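Side-chain contacts in HTH-type transcriptional regulator LysG (Mycobacterium tuberculosis, PDB 3ISP), which probably activates expression of the exporter LysE and represses its own gene, binding DNA as a homodimeric LysR-type transcriptional regulator: residues 59-63 with 64-68; 239-242 with 243-246. All blocks are in the same frame, centred on the assembly; numbering follows the deposited sequence.

Contact 1 (59-63 with 64-68)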
loop_
_atom_site.group_PDB
_atom_site.type_symbol
_atom_site.label_atom_id
_atom_site.label_comp_id
_atom_site.label_asym_id
_atom_site.label_seq_id
_atom_site.Cartn_x
_atom_site.Cartn_y
_atom_site.Cartn_z
ATOM N N CYS A 59 2.751 -14.929 -11.564
ATOM C CA CYS A 59 3.883 -15.300 -10.726
ATOM C C CYS A 59 4.803 -14.117 -10.451
ATOM O O CYS A 59 5.269 -13.449 -11.368
ATOM C CB CYS A 59 4.669 -16.443 -11.363
ATOM S SG CYS A 59 3.675 -17.897 -11.685
ATOM N N ARG A 60 5.058 -13.859 -9.177
ATOM C CA ARG A 60 5.967 -12.795 -8.792
ATOM C C ARG A 60 7.006 -13.322 -7.808
ATOM O O ARG A 60 6.802 -14.348 -7.159
ATOM C CB ARG A 60 5.196 -11.625 -8.180
ATOM C CG ARG A 60 4.297 -12.008 -7.010
ATOM C CD ARG A 60 3.870 -10.783 -6.196
ATOM N NE ARG A 60 3.259 -11.132 -4.909
ATOM C CZ ARG A 60 2.030 -11.630 -4.769
ATOM N NH1 ARG A 60 1.269 -11.863 -5.837
ATOM N NH2 ARG A 60 1.565 -11.905 -3.559
ATOM N N ALA A 61 8.123 -12.617 -7.708
ATOM C CA ALA A 61 9.150 -12.963 -6.745
ATOM C C ALA A 61 8.670 -12.661 -5.328
ATOM O O ALA A 61 7.945 -11.692 -5.099
ATOM C CB ALA A 61 10.436 -12.188 -7.044
ATOM N N THR A 62 9.070 -13.499 -4.378
ATOM C CA THR A 62 8.885 -13.170 -2.984
ATOM C C THR A 62 10.002 -12.218 -2.645
ATOM O O THR A 62 10.919 -12.017 -3.433
ATOM C CB THR A 62 9.030 -14.382 -2.080
ATOM O OG1 THR A 62 10.332 -14.944 -2.259
ATOM C CG2 THR A 62 7.979 -15.422 -2.392
ATOM N N THR A 63 9.930 -11.627 -1.469
ATOM C CA THR A 63 10.996 -10.762 -1.027
ATOM C C THR A 63 12.344 -11.463 -1.166
ATOM O O THR A 63 13.307 -10.876 -1.638
ATOM C CB THR A 63 10.770 -10.314 0.431
ATOM O OG1 THR A 63 9.755 -9.305 0.466
ATOM C CG2 THR A 63 12.056 -9.761 1.038
ATOM N N ALA A 64 12.419 -12.724 -0.765
ATOM C CA ALA A 64 13.714 -13.384 -0.709
ATOM C C ALA A 64 14.188 -13.778 -2.085
ATOM O O ALA A 64 15.342 -14.138 -2.273
ATOM C CB ALA A 64 13.667 -14.591 0.197
ATOM N N GLY A 65 13.289 -13.714 -3.050
ATOM C CA GLY A 65 13.639 -14.055 -4.416
ATOM C C GLY A 65 14.162 -12.864 -5.200
ATOM O O GLY A 65 14.691 -13.027 -6.295
ATOM N N ILE A 66 14.008 -11.664 -4.649
ATOM C CA ILE A 66 14.531 -10.469 -5.302
ATOM C C ILE A 66 16.030 -10.586 -5.598
ATOM O O ILE A 66 16.441 -10.459 -6.743
ATOM C CB ILE A 66 14.230 -9.173 -4.498
ATOM C CG1 ILE A 66 12.927 -8.523 -4.981
ATOM C CG2 ILE A 66 15.360 -8.169 -4.647
ATOM C CD1 ILE A 66 11.664 -9.114 -4.395
ATOM N N PRO A 67 16.849 -10.843 -4.572
ATOM C CA PRO A 67 18.297 -10.934 -4.790
ATOM C C PRO A 67 18.723 -11.964 -5.849
ATOM O O PRO A 67 19.666 -11.709 -6.589
ATOM C CB PRO A 67 18.827 -11.326 -3.414
ATOM C CG PRO A 67 17.806 -10.793 -2.464
ATOM C CD PRO A 67 16.497 -10.972 -3.148
ATOM N N LEU A 68 18.056 -13.108 -5.932
ATOM C CA LEU A 68 18.387 -14.067 -6.980
ATOM C C LEU A 68 17.877 -13.602 -8.346
ATOM O O LEU A 68 18.387 -14.014 -9.378
ATOM C CB LEU A 68 17.833 -15.458 -6.660
ATOM C CG LEU A 68 17.997 -16.050 -5.257
ATOM C CD1 LEU A 68 17.751 -17.557 -5.318
ATOM C CD2 LEU A 68 19.360 -15.757 -4.651
#

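Contact 2 (239-242 with 243-246)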
loop_
_atom_site.group_PDB
_atom_site.type_symbol
_atom_site.label_atom_id
_atom_site.label_comp_id
_atom_site.label_asym_id
_atom_site.label_seq_id
_atom_site.Cartn_x
_atom_site.Cartn_y
_atom_site.Cartn_z
ATOM N N MET A 239 9.053 24.209 -8.211
ATOM C CA MET A 239 10.499 24.079 -8.351
ATOM C C MET A 239 10.904 23.463 -9.700
ATOM O O MET A 239 10.462 22.367 -10.068
ATOM C CB MET A 239 11.066 23.263 -7.193
ATOM C CG MET A 239 10.515 23.634 -5.832
ATOM S SD MET A 239 11.184 25.154 -5.157
ATOM C CE MET A 239 12.766 25.285 -5.955
ATOM N N PHE A 240 11.769 24.166 -10.418
ATOM C CA PHE A 240 12.190 23.761 -11.753
ATOM C C PHE A 240 13.694 23.577 -11.858
ATOM O O PHE A 240 14.466 24.420 -11.410
ATOM C CB PHE A 240 11.784 24.831 -12.769
ATOM C CG PHE A 240 10.371 24.705 -13.268
ATOM C CD1 PHE A 240 10.116 24.253 -14.548
ATOM C CD2 PHE A 240 9.304 25.055 -12.468
ATOM C CE1 PHE A 240 8.814 24.143 -15.022
ATOM C CE2 PHE A 240 8.004 24.954 -12.941
ATOM C CZ PHE A 240 7.759 24.496 -14.221
ATOM N N PRO A 241 14.123 22.478 -12.481
ATOM C CA PRO A 241 15.554 22.368 -12.755
ATOM C C PRO A 241 15.979 23.639 -13.454
ATOM O O PRO A 241 15.330 24.032 -14.411
ATOM C CB PRO A 241 15.635 21.189 -13.724
ATOM C CG PRO A 241 14.451 20.368 -13.398
ATOM C CD PRO A 241 13.361 21.344 -13.022
ATOM N N GLU A 242 17.036 24.281 -12.976
ATOM C CA GLU A 242 17.482 25.520 -13.587
ATOM C C GLU A 242 17.687 25.427 -15.089
ATOM O O GLU A 242 17.346 26.357 -15.798
ATOM C CB GLU A 242 18.740 26.061 -12.921
ATOM C CG GLU A 242 19.222 27.344 -13.544
ATOM C CD GLU A 242 20.589 27.744 -13.056
ATOM O OE1 GLU A 242 20.765 27.830 -11.825
ATOM O OE2 GLU A 242 21.480 27.975 -13.905
ATOM N N LYS A 243 18.237 24.328 -15.588
ATOM C CA LYS A 243 18.433 24.204 -17.032
ATOM C C LYS A 243 17.133 24.516 -17.785
ATOM O O LYS A 243 17.154 25.082 -18.883
ATOM C CB LYS A 243 18.930 22.807 -17.416
ATOM C CG LYS A 243 19.465 22.724 -18.853
ATOM C CD LYS A 243 19.851 21.303 -19.255
ATOM C CE LYS A 243 20.643 21.273 -20.565
ATOM N NZ LYS A 243 19.914 21.879 -21.725
ATOM N N LEU A 244 16.011 24.140 -17.174
ATOM C CA LEU A 244 14.678 24.279 -17.763
ATOM C C LEU A 244 14.056 25.668 -17.575
ATOM O O LEU A 244 13.217 26.092 -18.372
ATOM C CB LEU A 244 13.744 23.225 -17.159
ATOM C CG LEU A 244 13.452 21.948 -17.940
ATOM C CD1 LEU A 244 14.570 21.634 -18.914
ATOM C CD2 LEU A 244 13.185 20.777 -16.997
ATOM N N ALA A 245 14.451 26.358 -16.506
ATOM C CA ALA A 245 13.950 27.703 -16.219
ATOM C C ALA A 245 14.771 28.736 -16.967
ATOM O O ALA A 245 14.309 29.846 -17.210
ATOM C CB ALA A 245 14.006 27.984 -14.731
ATOM N N ALA A 246 15.993 28.358 -17.326
ATOM C CA ALA A 246 16.928 29.267 -17.966
ATOM C C ALA A 246 16.265 29.977 -19.123
ATOM O O ALA A 246 16.416 31.181 -19.284
ATOM C CB ALA A 246 18.155 28.511 -18.449
#

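Contact 1 (59-63 with 64-68)
Thr-62 and Gly-65 meet where the wing of the LysR-type winged helix-turn-helix passes into the linker helix 66-82. The turn between them is tight and made mainly by backbone atoms. Gly-65 N donates to Thr-62 O at 2.9 Å, with an N-H...O angle of 140°. Ile-66 N makes a second, weak bond to the same carbonyl oxygen. The stronger bond of Ile-66 N is to the carbonyl of the next residue, Thr-63 O, at 3.2 Å, and is straighter at 154°. The side chain of Thr-62 joins in as well. With chi1 at 59°, Thr-62 OG1 lies between its own backbone N and carbonyl carbon and faces Gly-65 N, at 3.3 Å in a weak bond.

Apolar groups fill in around this turn. Ala-61 CB points toward 64-68 and lies 4.2 Å from Ile-66 CD1. Ala-61 CB is equally near Gly-65 C. Pro-67 CD lies 3.5 Å from Thr-63 O.

Neighbouring parts hold both ends of the segment. Strand 60-61 pairs antiparallel with 53-54, through backbone bonds of Arg-60 to Val-54 and of Thr-62 to Leu-52. Helix 9-20 packs against the segment: Val-18 meets Ala-61, and Leu-11 and Leu-14 meet Leu-68. The second subunit lies close too: its Met-86 packs on Ala-64 and its Glu-138 forms a salt bridge with Arg-60. This is consistent with the linker helix serving the dimer, as in other LysR regulators. Thr-62 is buried, and its hydroxyl is held from the strand side as well: Thr-62 OG1 has its stronger bond to Val-51 O and a weak one to Leu-52 O.

Contact 2 (239-242 with 243-246)
With chi1 at -100° and chi2 at 25°, the side chain of Leu-244 turns its CD2 alongside the ring of Pro-241. The two lie side by side and point the same way, with Leu-244 CD2 3.8 Å from Pro-241 CG. They sit at a strand-to-helix junction in the regulatory domain, which has the periplasmic-binding-protein type of fold. Strand 238-241 is one of the two outermost strands of its sheet within the chain, and helix 242-251 follows directly. Pro-241 holds the N-cap position. Pro-241 O takes two backbone bonds, from Leu-244 N at 2.8 Å and from Ala-245 N at 3.3 Å.

Phe-240 CB touches Ala-245 CB at 4.3 Å. The Phe-240 ring belongs to a larger aromatic cluster: it meets Phe-227 with planes inclined at about 40°, and Phe-254 edge-to-face. Strand 155-169 runs beside the junction and puts Tyr-165 against Pro-241. The first turn of the helix is carried on by Glu-242 O, which accepts from Ala-246 N at 2.9 Å, the donor lying nearly in line with the carbonyl bond.

How the contacts relate
Contacts 1 and 2 both join a short strand end to the start of a helix. Each is partly buried. They lie in different domains, on opposite sides of the chain's centre, with centres 39 Å apart and no touch between them. Contact 1 belongs to the DNA-binding part and adjoins the second subunit. Contact 2 belongs to the regulatory domain, and no other chain of the assembly touches it. The chemistry differs accordingly. In 59-68 a threonine hydroxyl adds a weak bond to those of the backbone. In 239-246 the bonds across the two segments are all between backbone atoms. There Pro-241 packs on Leu-244, while the Phe-240 ring packs on residues outside the two segments.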